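Local atomic coordinates of (R)-specific secondary-alkylsulfatase (Pseudomonas sp., PDB entry 4AXH), a protein that hydrolyses (R)-secondary-alkyl sulfates with strict inversion of configuration, releasing (S)-secondary alcohols and sulfate, using two zinc ions. Residues 66-71 / 164-169; 325-330 / 424-429; 398-403 / 418-423. All coordinates share one frame; numbering follows the deposited sequence.

Interaction 1. Residues 66-71 / 164-169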
ATOM      1  N   GLY A  66     -17.252 -10.179  36.291  1.00 41.01           N
ATOM      2  CA  GLY A  66     -16.295 -11.254  36.489  1.00 40.79           C
ATOM      3  C   GLY A  66     -15.068 -10.878  37.301  1.00 44.01           C
ATOM      4  O   GLY A  66     -14.243 -11.747  37.571  1.00 43.02           O
ATOM      5  N   LEU A  67     -14.947  -9.599  37.712  1.00 41.11           N
ATOM      6  CA  LEU A  67     -13.813  -9.091  38.484  1.00 41.28           C
ATOM      7  C   LEU A  67     -13.640  -9.867  39.764  1.00 48.15           C
ATOM      8  O   LEU A  67     -14.496  -9.814  40.659  1.00 49.63           O
ATOM      9  CB  LEU A  67     -13.892  -7.569  38.753  1.00 40.84           C
ATOM     10  CG  LEU A  67     -12.744  -6.956  39.596  1.00 44.65           C
ATOM     11  CD1 LEU A  67     -11.424  -7.033  38.880  1.00 45.25           C
ATOM     12  CD2 LEU A  67     -13.011  -5.541  39.931  1.00 45.39           C
ATOM     13  N   ILE A  68     -12.537 -10.627  39.817  1.00 43.45           N
ATOM     14  CA  ILE A  68     -12.124 -11.447  40.946  1.00 41.65           C
ATOM     15  C   ILE A  68     -11.151 -10.646  41.810  1.00 46.01           C
ATOM     16  O   ILE A  68     -11.316 -10.605  43.033  1.00 47.88           O
ATOM     17  CB  ILE A  68     -11.524 -12.774  40.426  1.00 43.97           C
ATOM     18  CG1 ILE A  68     -12.643 -13.756  40.069  1.00 43.05           C
ATOM     19  CG2 ILE A  68     -10.532 -13.403  41.437  1.00 44.87           C
ATOM     20  CD1 ILE A  68     -12.281 -14.621  39.007  1.00 52.40           C
ATOM     21  N   ALA A  69     -10.133 -10.024  41.169  1.00 39.51           N
ATOM     22  CA  ALA A  69      -9.087  -9.265  41.827  1.00 37.45           C
ATOM     23  C   ALA A  69      -8.671  -8.072  41.005  1.00 42.22           C
ATOM     24  O   ALA A  69      -8.180  -8.244  39.887  1.00 42.61           O
ATOM     25  CB  ALA A  69      -7.881 -10.151  42.075  1.00 37.54           C
ATOM     26  N   PRO A  70      -8.832  -6.841  41.541  1.00 39.56           N
ATOM     27  CA  PRO A  70      -8.394  -5.661  40.784  1.00 38.99           C
ATOM     28  C   PRO A  70      -6.875  -5.495  40.771  1.00 43.60           C
ATOM     29  O   PRO A  70      -6.152  -6.143  41.523  1.00 42.27           O
ATOM     30  CB  PRO A  70      -9.068  -4.491  41.512  1.00 40.54           C
ATOM     31  CG  PRO A  70      -9.818  -5.073  42.664  1.00 44.97           C
ATOM     32  CD  PRO A  70      -9.374  -6.467  42.865  1.00 40.73           C
ATOM     33  N   PHE A  71      -6.394  -4.622  39.900  1.00 42.61           N
ATOM     34  CA  PHE A  71      -4.984  -4.285  39.799  1.00 43.20           C
ATOM     35  C   PHE A  71      -4.929  -2.798  39.634  1.00 51.50           C
ATOM     36  O   PHE A  71      -5.564  -2.266  38.718  1.00 52.69           O
ATOM     37  CB  PHE A  71      -4.300  -4.994  38.607  1.00 43.96           C
ATOM     38  CG  PHE A  71      -2.865  -4.540  38.411  1.00 43.96           C
ATOM     39  CD1 PHE A  71      -1.826  -5.127  39.132  1.00 45.02           C
ATOM     40  CD2 PHE A  71      -2.561  -3.480  37.563  1.00 45.78           C
ATOM     41  CE1 PHE A  71      -0.508  -4.686  38.979  1.00 46.21           C
ATOM     42  CE2 PHE A  71      -1.244  -3.015  37.445  1.00 46.05           C
ATOM     43  CZ  PHE A  71      -0.227  -3.633  38.139  1.00 43.77           C
ATOM     44  N   PHE A 164      -2.363 -16.851  39.975  1.00 33.85           N
ATOM     45  CA  PHE A 164      -2.058 -17.882  40.975  1.00 33.12           C
ATOM     46  C   PHE A 164      -2.439 -17.475  42.394  1.00 39.40           C
ATOM     47  O   PHE A 164      -2.719 -18.345  43.214  1.00 40.71           O
ATOM     48  CB  PHE A 164      -0.610 -18.395  40.853  1.00 33.94           C
ATOM     49  CG  PHE A 164      -0.354 -19.180  39.587  1.00 33.55           C
ATOM     50  CD1 PHE A 164      -1.266 -20.149  39.151  1.00 33.93           C
ATOM     51  CD2 PHE A 164       0.819 -18.992  38.858  1.00 31.99           C
ATOM     52  CE1 PHE A 164      -1.026 -20.881  37.993  1.00 33.72           C
ATOM     53  CE2 PHE A 164       1.049 -19.708  37.682  1.00 33.61           C
ATOM     54  CZ  PHE A 164       0.126 -20.651  37.256  1.00 32.21           C
ATOM     55  N   GLN A 165      -2.526 -16.154  42.666  1.00 35.83           N
ATOM     56  CA  GLN A 165      -2.940 -15.645  43.972  1.00 35.16           C
ATOM     57  C   GLN A 165      -4.432 -15.933  44.282  1.00 40.43           C
ATOM     58  O   GLN A 165      -4.839 -15.802  45.446  1.00 40.80           O
ATOM     59  CB  GLN A 165      -2.651 -14.155  44.081  1.00 35.44           C
ATOM     60  CG  GLN A 165      -1.293 -13.858  44.680  1.00 61.05           C
ATOM     61  CD  GLN A 165      -0.747 -12.524  44.244  1.00 86.91           C
ATOM     62  OE1 GLN A 165       0.347 -12.438  43.678  1.00 79.10           O
ATOM     63  NE2 GLN A 165      -1.487 -11.449  44.510  1.00 83.92           N
ATOM     64  N   HIS A 166      -5.231 -16.345  43.257  1.00 35.52           N
ATOM     65  CA  HIS A 166      -6.669 -16.584  43.380  1.00 35.99           C
ATOM     66  C   HIS A 166      -7.110 -17.901  42.826  1.00 48.63           C
ATOM     67  O   HIS A 166      -8.231 -18.343  43.098  1.00 51.55           O
ATOM     68  CB  HIS A 166      -7.459 -15.447  42.720  1.00 36.19           C
ATOM     69  CG  HIS A 166      -7.183 -14.120  43.349  1.00 39.09           C
ATOM     70  ND1 HIS A 166      -6.108 -13.338  42.940  1.00 40.55           N
ATOM     71  CD2 HIS A 166      -7.778 -13.527  44.412  1.00 40.20           C
ATOM     72  CE1 HIS A 166      -6.092 -12.292  43.753  1.00 39.84           C
ATOM     73  NE2 HIS A 166      -7.082 -12.353  44.650  1.00 40.05           N
ATOM     74  N   ARG A 167      -6.241 -18.545  42.045  1.00 47.75           N
ATOM     75  CA  ARG A 167      -6.550 -19.837  41.440  1.00 47.36           C
ATOM     76  C   ARG A 167      -5.489 -20.904  41.767  1.00 51.77           C
ATOM     77  O   ARG A 167      -4.409 -20.547  42.260  1.00 51.19           O
ATOM     78  CB  ARG A 167      -6.804 -19.684  39.931  1.00 47.60           C
ATOM     79  CG  ARG A 167      -8.081 -18.892  39.604  1.00 58.26           C
ATOM     80  CD  ARG A 167      -9.360 -19.519  40.132  1.00 56.15           C
ATOM     81  NE  ARG A 167      -9.680 -20.737  39.390  1.00 65.30           N
ATOM     82  CZ  ARG A 167     -10.318 -21.777  39.913  1.00 68.62           C
ATOM     83  NH1 ARG A 167     -10.712 -21.752  41.177  1.00 39.85           N
ATOM     84  NH2 ARG A 167     -10.558 -22.853  39.175  1.00 55.70           N
ATOM     85  N   PRO A 168      -5.781 -22.218  41.593  1.00 49.11           N
ATOM     86  CA  PRO A 168      -4.778 -23.224  41.971  1.00 48.30           C
ATOM     87  C   PRO A 168      -3.561 -23.226  41.055  1.00 45.02           C
ATOM     88  O   PRO A 168      -3.686 -23.108  39.835  1.00 44.21           O
ATOM     89  CB  PRO A 168      -5.548 -24.551  41.902  1.00 50.54           C
ATOM     90  CG  PRO A 168      -6.622 -24.307  40.898  1.00 55.96           C
ATOM     91  CD  PRO A 168      -7.016 -22.859  41.087  1.00 51.36           C
ATOM     92  N   LYS A 169      -2.405 -23.376  41.693  1.00 37.24           N
ATOM     93  CA  LYS A 169      -1.090 -23.452  41.085  0.50 36.10           C
ATOM     94  C   LYS A 169      -0.902 -24.727  40.276  1.00 38.22           C
ATOM     95  O   LYS A 169      -0.945 -25.804  40.847  1.00 39.73           O
ATOM     96  CB  LYS A 169      -0.028 -23.337  42.175  0.50 37.22           C
ATOM     97  CG  LYS A 169       1.338 -23.114  41.619  0.50 35.57           C
ATOM     98  CD  LYS A 169       1.359 -22.170  40.415  0.50 32.31           C
ATOM     99  CE  LYS A 169       1.820 -22.867  39.174  0.50 29.85           C
ATOM    100  NZ  LYS A 169       3.021 -22.261  38.620  0.50 36.59           N
TER
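A CH-pi contact between Ala69 and the ring of His166 joins an edge strand (67-70) of a mixed eight-stranded sheet to the loop, within the metallo-beta-lactamase family region, that links helix 153-164 to strand 172-176, away from the annotated sites. The methyl group of Ala69 sits over one face of the imidazole, 3.6 Å from the ring centroid and 28° off the ring normal. This offset brings CB of Ala69 nearest to CE1 of His166, at 3.3 Å, and leaves it farther from CD2. Ile68 and His166 run antiparallel past one another in a looser touch, where CG2 of Ile68 lies 3.9 Å from CB of His166 and comes at the ring obliquely.

That neighbouring residues can both meet His166 follows from the backbone: Ile68 and Ala69 form a classic beta bulge opposite Leu117 of strand 116-119, and both side chains point toward the loop. With CG beside the backbone N (chi1 -61°), His166 carries its ring out toward strand 67-70, and ND1 hydrogen-bonds to Leu162 O. Leu117 also touches the histidine. Since no hydrogen bond crosses between 66-71 and 164-169, the attraction is probably mostly dispersive, with the CH-pi contribution of the Ala69 methyl, while the polar bond that steadies the imidazole comes from Leu162 in the preceding helix.

Interaction 2. Residues 325-330 / 424-429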
ATOM      1  N   ALA A 325       3.684   1.658   8.491  1.00 33.20           N
ATOM      2  CA  ALA A 325       3.549   0.237   8.095  1.00 32.15           C
ATOM      3  C   ALA A 325       2.961   0.100   6.694  1.00 36.97           C
ATOM      4  O   ALA A 325       2.537   1.090   6.086  1.00 36.65           O
ATOM      5  CB  ALA A 325       2.662  -0.506   9.083  1.00 32.24           C
ATOM      6  N   GLU A 326       2.896  -1.137   6.196  1.00 35.53           N
ATOM      7  CA  GLU A 326       2.231  -1.422   4.922  1.00 36.38           C
ATOM      8  C   GLU A 326       0.703  -1.411   5.220  1.00 40.57           C
ATOM      9  O   GLU A 326       0.278  -1.907   6.275  1.00 38.97           O
ATOM     10  CB  GLU A 326       2.617  -2.818   4.384  1.00 37.48           C
ATOM     11  CG  GLU A 326       4.080  -2.994   4.023  1.00 43.44           C
ATOM     12  CD  GLU A 326       4.497  -4.374   3.550  1.00 73.28           C
ATOM     13  OE1 GLU A 326       3.615  -5.185   3.188  1.00 69.32           O
ATOM     14  OE2 GLU A 326       5.721  -4.641   3.534  1.00 79.16           O
ATOM     15  N   VAL A 327      -0.108  -0.834   4.302  1.00 39.06           N
ATOM     16  CA  VAL A 327      -1.571  -0.800   4.408  1.00 39.76           C
ATOM     17  C   VAL A 327      -2.154  -2.191   4.547  1.00 44.23           C
ATOM     18  O   VAL A 327      -1.630  -3.136   3.965  1.00 44.38           O
ATOM     19  CB  VAL A 327      -2.281  -0.068   3.251  1.00 44.66           C
ATOM     20  CG1 VAL A 327      -2.679   1.339   3.634  1.00 44.75           C
ATOM     21  CG2 VAL A 327      -1.471  -0.087   1.966  1.00 44.56           C
ATOM     22  N   ARG A 328      -3.261  -2.297   5.281  1.00 40.06           N
ATOM     23  CA  ARG A 328      -4.005  -3.535   5.494  1.00 39.10           C
ATOM     24  C   ARG A 328      -5.197  -3.595   4.535  1.00 43.40           C
ATOM     25  O   ARG A 328      -5.573  -2.576   3.947  1.00 42.11           O
ATOM     26  CB  ARG A 328      -4.459  -3.639   6.958  1.00 36.73           C
ATOM     27  CG  ARG A 328      -3.315  -3.902   7.860  1.00 30.70           C
ATOM     28  CD  ARG A 328      -3.589  -3.356   9.205  1.00 28.08           C
ATOM     29  NE  ARG A 328      -2.604  -3.839  10.191  1.00 29.92           N
ATOM     30  CZ  ARG A 328      -2.499  -3.363  11.434  1.00 42.79           C
ATOM     31  NH1 ARG A 328      -3.321  -2.393  11.859  1.00 25.70           N
ATOM     32  NH2 ARG A 328      -1.560  -3.839  12.258  1.00 28.61           N
ATOM     33  N   ASP A 329      -5.744  -4.801   4.330  1.00 41.97           N
ATOM     34  CA  ASP A 329      -6.887  -5.014   3.441  1.00 41.73           C
ATOM     35  C   ASP A 329      -8.183  -5.128   4.269  1.00 44.02           C
ATOM     36  O   ASP A 329      -8.489  -6.202   4.856  1.00 44.35           O
ATOM     37  CB  ASP A 329      -6.672  -6.267   2.558  1.00 43.66           C
ATOM     38  CG  ASP A 329      -7.752  -6.533   1.525  1.00 56.37           C
ATOM     39  OD1 ASP A 329      -8.670  -5.672   1.377  1.00 55.97           O
ATOM     40  OD2 ASP A 329      -7.671  -7.586   0.843  1.00 60.06           O
ATOM     41  N   ALA A 330      -8.971  -4.015   4.247  1.00 37.53           N
ATOM     42  CA  ALA A 330     -10.282  -3.906   4.912  1.00 34.79           C
ATOM     43  C   ALA A 330     -11.269  -4.917   4.347  1.00 36.67           C
ATOM     44  O   ALA A 330     -12.055  -5.474   5.122  1.00 35.97           O
ATOM     45  CB  ALA A 330     -10.837  -2.487   4.792  1.00 34.54           C
ATOM     46  N   LEU A 424      -9.881   6.056   5.597  1.00 33.27           N
ATOM     47  CA  LEU A 424     -10.431   6.372   4.260  1.00 33.33           C
ATOM     48  C   LEU A 424      -9.284   6.796   3.323  1.00 37.77           C
ATOM     49  O   LEU A 424      -9.198   6.311   2.195  1.00 38.52           O
ATOM     50  CB  LEU A 424     -11.515   7.472   4.306  1.00 32.26           C
ATOM     51  CG  LEU A 424     -12.826   7.130   5.009  1.00 34.89           C
ATOM     52  CD1 LEU A 424     -13.581   8.362   5.295  1.00 34.57           C
ATOM     53  CD2 LEU A 424     -13.690   6.153   4.205  1.00 33.25           C
ATOM     54  N   ARG A 425      -8.364   7.631   3.837  1.00 32.68           N
ATOM     55  CA  ARG A 425      -7.172   8.083   3.115  1.00 31.62           C
ATOM     56  C   ARG A 425      -6.318   6.861   2.783  1.00 33.41           C
ATOM     57  O   ARG A 425      -5.907   6.730   1.642  1.00 33.13           O
ATOM     58  CB  ARG A 425      -6.414   9.179   3.924  1.00 31.25           C
ATOM     59  CG  ARG A 425      -7.206  10.507   3.973  1.00 32.49           C
ATOM     60  CD  ARG A 425      -6.487  11.725   4.524  1.00 21.82           C
ATOM     61  NE  ARG A 425      -6.656  11.855   5.960  1.00 28.85           N
ATOM     62  CZ  ARG A 425      -7.184  12.901   6.582  1.00 42.07           C
ATOM     63  NH1 ARG A 425      -7.554  13.973   5.899  1.00 34.97           N
ATOM     64  NH2 ARG A 425      -7.315  12.896   7.893  1.00 34.66           N
ATOM     65  N   ALA A 426      -6.181   5.908   3.736  1.00 28.76           N
ATOM     66  CA  ALA A 426      -5.446   4.649   3.588  1.00 28.00           C
ATOM     67  C   ALA A 426      -5.959   3.782   2.444  1.00 33.49           C
ATOM     68  O   ALA A 426      -5.139   3.205   1.714  1.00 32.57           O
ATOM     69  CB  ALA A 426      -5.433   3.851   4.912  1.00 27.97           C
ATOM     70  N   VAL A 427      -7.310   3.646   2.312  1.00 31.98           N
ATOM     71  CA  VAL A 427      -7.964   2.840   1.232  1.00 31.67           C
ATOM     72  C   VAL A 427      -7.591   3.488  -0.144  1.00 35.67           C
ATOM     73  O   VAL A 427      -7.285   2.764  -1.086  1.00 34.39           O
ATOM     74  CB  VAL A 427      -9.510   2.606   1.417  1.00 33.69           C
ATOM     75  CG1 VAL A 427     -10.100   1.722   0.310  1.00 33.27           C
ATOM     76  CG2 VAL A 427      -9.819   1.985   2.779  1.00 33.05           C
ATOM     77  N   TYR A 428      -7.551   4.842  -0.207  1.00 32.88           N
ATOM     78  CA  TYR A 428      -7.125   5.603  -1.372  1.00 33.39           C
ATOM     79  C   TYR A 428      -5.668   5.264  -1.677  1.00 37.49           C
ATOM     80  O   TYR A 428      -5.394   4.919  -2.817  1.00 38.66           O
ATOM     81  CB  TYR A 428      -7.304   7.107  -1.159  1.00 35.72           C
ATOM     82  CG  TYR A 428      -7.071   7.934  -2.402  1.00 40.05           C
ATOM     83  CD1 TYR A 428      -5.781   8.313  -2.787  1.00 40.83           C
ATOM     84  CD2 TYR A 428      -8.137   8.357  -3.193  1.00 42.63           C
ATOM     85  CE1 TYR A 428      -5.565   9.092  -3.926  1.00 41.26           C
ATOM     86  CE2 TYR A 428      -7.930   9.131  -4.336  1.00 43.03           C
ATOM     87  CZ  TYR A 428      -6.647   9.503  -4.692  1.00 50.99           C
ATOM     88  OH  TYR A 428      -6.472  10.269  -5.817  1.00 57.37           O
ATOM     89  N   GLN A 429      -4.753   5.339  -0.675  1.00 33.75           N
ATOM     90  CA  GLN A 429      -3.330   4.973  -0.794  1.00 34.31           C
ATOM     91  C   GLN A 429      -3.181   3.521  -1.302  1.00 40.38           C
ATOM     92  O   GLN A 429      -2.455   3.280  -2.276  1.00 42.02           O
ATOM     93  CB  GLN A 429      -2.600   5.139   0.571  1.00 35.45           C
ATOM     94  CG  GLN A 429      -1.202   4.477   0.633  1.00 37.03           C
ATOM     95  CD  GLN A 429      -0.615   4.365   2.030  1.00 44.73           C
ATOM     96  OE1 GLN A 429      -0.638   5.319   2.820  1.00 40.22           O
ATOM     97  NE2 GLN A 429      -0.009   3.220   2.336  1.00 40.93           N
TER
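Val327 makes a buried van der Waals contact with the helix residues Ala426 and Gln429, in which the valine meets a methyl, a carbonyl oxygen and an amide nitrogen, with no hydrogen bond across. From its backbone the Val327 side chain points toward helix 420-431, and CB itself already lies 4.1 Å from the amide nitrogen NE2 of Gln429. Beyond CB the two branches part. CG1 goes deeper between the helix residues, where it comes within 3.9 Å of the methyl CB of Ala426. The same CG1 lies 3.6 Å from O of Ala426. Its closest partner is NE2 of Gln429, 3.5 Å from CG1. CG2 ends beside that amide nitrogen too, at 3.6 Å, so NE2 rests against both methyl groups.

The segment 325-330 is a loop that runs into helix 330-344 within the metallo-beta-lactamase region, whereas helix 420-431 belongs to the alkylsulfatase dimerisation region. The valine therefore packs the catalytic part of the chain against the part named for dimer formation. Its neighbour Arg328 binds sulfate and donates from NH1 to the carbonyl oxygen of Asn318, another sulfate-site residue.

Gln429 reaches the valine because its chain leaves the helix with CG anti to the backbone N (chi1 167°) and stays extended beyond CG. The two side chains run at a slant to one another. Nearby, Glu326 forms a salt bridge with Arg430 of the second subunit. At the far end of the glutamine, OE1 accepts a hydrogen bond from the backbone N of Phe434 of the second subunit, which ties the amide to the dimer interface while NE2 lies against Val327.

Interaction 3. Residues 398-403 / 418-423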
ATOM      1  N   ALA A 398     -13.053  14.389   4.221  1.00 34.54           N
ATOM      2  CA  ALA A 398     -13.981  15.502   4.551  1.00 33.65           C
ATOM      3  C   ALA A 398     -15.453  15.155   4.250  1.00 41.13           C
ATOM      4  O   ALA A 398     -16.360  15.596   4.956  1.00 39.18           O
ATOM      5  CB  ALA A 398     -13.592  16.750   3.794  1.00 32.90           C
ATOM      6  N   GLU A 399     -15.691  14.375   3.200  1.00 42.56           N
ATOM      7  CA  GLU A 399     -17.046  13.995   2.830  1.00 44.07           C
ATOM      8  C   GLU A 399     -17.636  12.983   3.770  1.00 46.19           C
ATOM      9  O   GLU A 399     -18.791  13.128   4.138  1.00 45.57           O
ATOM     10  CB  GLU A 399     -17.133  13.518   1.369  1.00 46.71           C
ATOM     11  CG  GLU A 399     -17.137  14.674   0.364  1.00 72.52           C
ATOM     12  CD  GLU A 399     -18.411  15.499   0.226  1.00115.81           C
ATOM     13  OE1 GLU A 399     -19.467  14.927  -0.139  1.00115.30           O
ATOM     14  OE2 GLU A 399     -18.342  16.728   0.459  1.00118.45           O
ATOM     15  N   VAL A 400     -16.855  11.988   4.205  1.00 42.64           N
ATOM     16  CA  VAL A 400     -17.406  10.963   5.065  1.00 41.74           C
ATOM     17  C   VAL A 400     -17.785  11.411   6.490  1.00 47.98           C
ATOM     18  O   VAL A 400     -18.987  11.475   6.765  1.00 52.63           O
ATOM     19  CB  VAL A 400     -16.763   9.584   4.900  1.00 43.95           C
ATOM     20  CG1 VAL A 400     -17.410   8.556   5.816  1.00 43.31           C
ATOM     21  CG2 VAL A 400     -16.884   9.136   3.444  1.00 43.33           C
ATOM     22  N   SER A 401     -16.850  11.749   7.366  1.00 40.07           N
ATOM     23  CA  SER A 401     -17.210  12.235   8.727  1.00 39.34           C
ATOM     24  C   SER A 401     -17.874  11.273   9.726  1.00 40.65           C
ATOM     25  O   SER A 401     -17.524  11.342  10.911  1.00 42.65           O
ATOM     26  CB  SER A 401     -17.898  13.605   8.723  1.00 43.56           C
ATOM     27  OG  SER A 401     -19.277  13.568   8.382  1.00 55.61           O
ATOM     28  N   LYS A 402     -18.813  10.381   9.279  1.00 30.46           N
ATOM     29  CA  LYS A 402     -19.479   9.418  10.168  0.50 28.32           C
ATOM     30  C   LYS A 402     -19.668   8.038   9.540  1.00 29.86           C
ATOM     31  O   LYS A 402     -19.724   7.911   8.340  1.00 30.39           O
ATOM     32  CB  LYS A 402     -20.816   9.978  10.679  0.50 29.34           C
ATOM     33  CG  LYS A 402     -20.671  11.031  11.785  0.50 35.30           C
ATOM     34  CD  LYS A 402     -21.959  11.811  11.980  0.50 45.94           C
ATOM     35  CE  LYS A 402     -21.913  12.722  13.185  0.50 50.33           C
ATOM     36  NZ  LYS A 402     -23.093  13.626  13.223  0.50 47.04           N
ATOM     37  N   LEU A 403     -19.763   7.012  10.351  1.00 25.49           N
ATOM     38  CA  LEU A 403     -20.073   5.663   9.880  1.00 23.49           C
ATOM     39  C   LEU A 403     -21.609   5.659   9.563  1.00 29.26           C
ATOM     40  O   LEU A 403     -22.379   6.483  10.121  1.00 30.22           O
ATOM     41  CB  LEU A 403     -19.748   4.601  10.945  1.00 21.71           C
ATOM     42  CG  LEU A 403     -18.273   4.331  11.222  1.00 21.54           C
ATOM     43  CD1 LEU A 403     -18.093   3.366  12.302  1.00 18.13           C
ATOM     44  CD2 LEU A 403     -17.498   3.970   9.969  1.00 18.81           C
ATOM     45  N   GLY A 418      -7.845   3.445  15.551  1.00 25.89           N
ATOM     46  CA  GLY A 418      -7.839   3.786  14.135  1.00 25.00           C
ATOM     47  C   GLY A 418      -8.639   5.064  13.941  1.00 28.85           C
ATOM     48  O   GLY A 418      -9.448   5.448  14.801  1.00 29.22           O
ATOM     49  N   ALA A 419      -8.425   5.755  12.837  1.00 23.49           N
ATOM     50  CA  ALA A 419      -9.216   6.940  12.601  1.00 21.63           C
ATOM     51  C   ALA A 419      -9.968   6.785  11.281  1.00 25.06           C
ATOM     52  O   ALA A 419      -9.427   6.203  10.331  1.00 22.83           O
ATOM     53  CB  ALA A 419      -8.340   8.156  12.597  1.00 22.30           C
ATOM     54  N   LEU A 420     -11.243   7.231  11.245  1.00 22.65           N
ATOM     55  CA  LEU A 420     -12.081   7.123  10.050  1.00 22.56           C
ATOM     56  C   LEU A 420     -11.480   7.918   8.896  1.00 32.54           C
ATOM     57  O   LEU A 420     -11.370   7.395   7.784  1.00 34.24           O
ATOM     58  CB  LEU A 420     -13.550   7.505  10.353  1.00 21.47           C
ATOM     59  CG  LEU A 420     -14.489   7.874   9.181  1.00 23.98           C
ATOM     60  CD1 LEU A 420     -14.895   6.676   8.372  1.00 21.35           C
ATOM     61  CD2 LEU A 420     -15.710   8.580   9.703  1.00 24.95           C
ATOM     62  N   SER A 421     -11.004   9.130   9.176  1.00 32.10           N
ATOM     63  CA  SER A 421     -10.338   9.979   8.180  1.00 32.76           C
ATOM     64  C   SER A 421      -9.062   9.289   7.626  1.00 36.68           C
ATOM     65  O   SER A 421      -8.938   9.115   6.412  1.00 35.51           O
ATOM     66  CB  SER A 421     -10.001  11.327   8.803  1.00 37.28           C
ATOM     67  OG  SER A 421      -9.191  11.144   9.956  1.00 50.04           O
ATOM     68  N   THR A 422      -8.153   8.842   8.538  1.00 34.48           N
ATOM     69  CA  THR A 422      -6.893   8.164   8.220  1.00 34.23           C
ATOM     70  C   THR A 422      -7.136   6.919   7.372  1.00 42.28           C
ATOM     71  O   THR A 422      -6.472   6.756   6.338  1.00 44.30           O
ATOM     72  CB  THR A 422      -6.163   7.829   9.522  1.00 32.14           C
ATOM     73  OG1 THR A 422      -6.065   9.012  10.311  1.00 28.94           O
ATOM     74  CG2 THR A 422      -4.802   7.167   9.300  1.00 24.01           C
ATOM     75  N   ASN A 423      -8.091   6.053   7.810  1.00 37.16           N
ATOM     76  CA  ASN A 423      -8.455   4.809   7.149  1.00 36.37           C
ATOM     77  C   ASN A 423      -9.043   5.017   5.784  1.00 38.61           C
ATOM     78  O   ASN A 423      -8.722   4.237   4.893  1.00 38.44           O
ATOM     79  CB  ASN A 423      -9.359   3.961   8.028  1.00 35.80           C
ATOM     80  CG  ASN A 423      -8.619   3.282   9.162  1.00 45.35           C
ATOM     81  OD1 ASN A 423      -7.369   3.163   9.170  1.00 40.32           O
ATOM     82  ND2 ASN A 423      -9.384   2.812  10.150  1.00 21.59           N
TER
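Within the alkylsulfatase dimerisation region, the end of helix 393-400 and the turn after it, which has the geometry of a classic gamma turn centred on Ser401, pack against the first turn of helix 420-431; the two helices are joined by a connection without regular secondary structure. Leu420, in this opening turn, is the centre of the contact and is buried; it points toward 398-403 and divides its two methyl groups between different partners. CD1 meets hydrocarbon, with CG1 of Val400 at 4.0 Å and CD2 of Leu403 at 4.1 Å. CD2 of Leu420 instead lies against the backbone of the turn, 3.5 Å from both C and O of Ser401 and close to the amide nitrogen of Lys402.

The approaches differ. Val400 lies nearly perpendicular to Leu420, and with CG1 of the valine anti to the backbone N (chi1 -179°) this branch is the one presented to the leucine. Leu403 runs past Leu420 in the opposite direction; although its CB does not point at the other segment, the CD2 methyl arrives beside CD1. Helix 362-388 adds to the same apolar packing: Phe378 touches Val400 and Leu403, and Leu379 touches Leu420.

Further along the first turn of helix 420-431, Asn423 uses both ends of its amide to hold the loop that carries sulfate-binding residues, with OD1 accepting from the backbone N of Leu319 and ND2 donating to the carbonyl oxygen of His317. On the other side of the contact, the chain changes direction at Ser401, which has a positive phi of 67°. The carbonyl oxygen of Val400 takes two bonds there, at 2.7 Å from Lys402 N and at 2.7 Å from Ser401 OG, and the two donors approach from opposite faces of its plane.

In the fold
Along the chain, both segments of interaction 1 precede the others, and 398-403 and 418-423 fall between 325-330 and 424-429. Interactions 2 and 3 share helix 420-431: 3 uses its first turn and 2 the turns that follow. Their centres are 12 Å apart, and they touch where Leu424 packs on Val400. Both also reach the second subunit, so the helix links the sulfate-binding loop, its neighbouring helices and the dimer interface. Interaction 1 lies about 41 Å from interaction 2 and 40 Å from interaction 3, centre to centre, at the edge of the eight-stranded sheet; interactions 1 and 2 fall on opposite sides of the chain's centre.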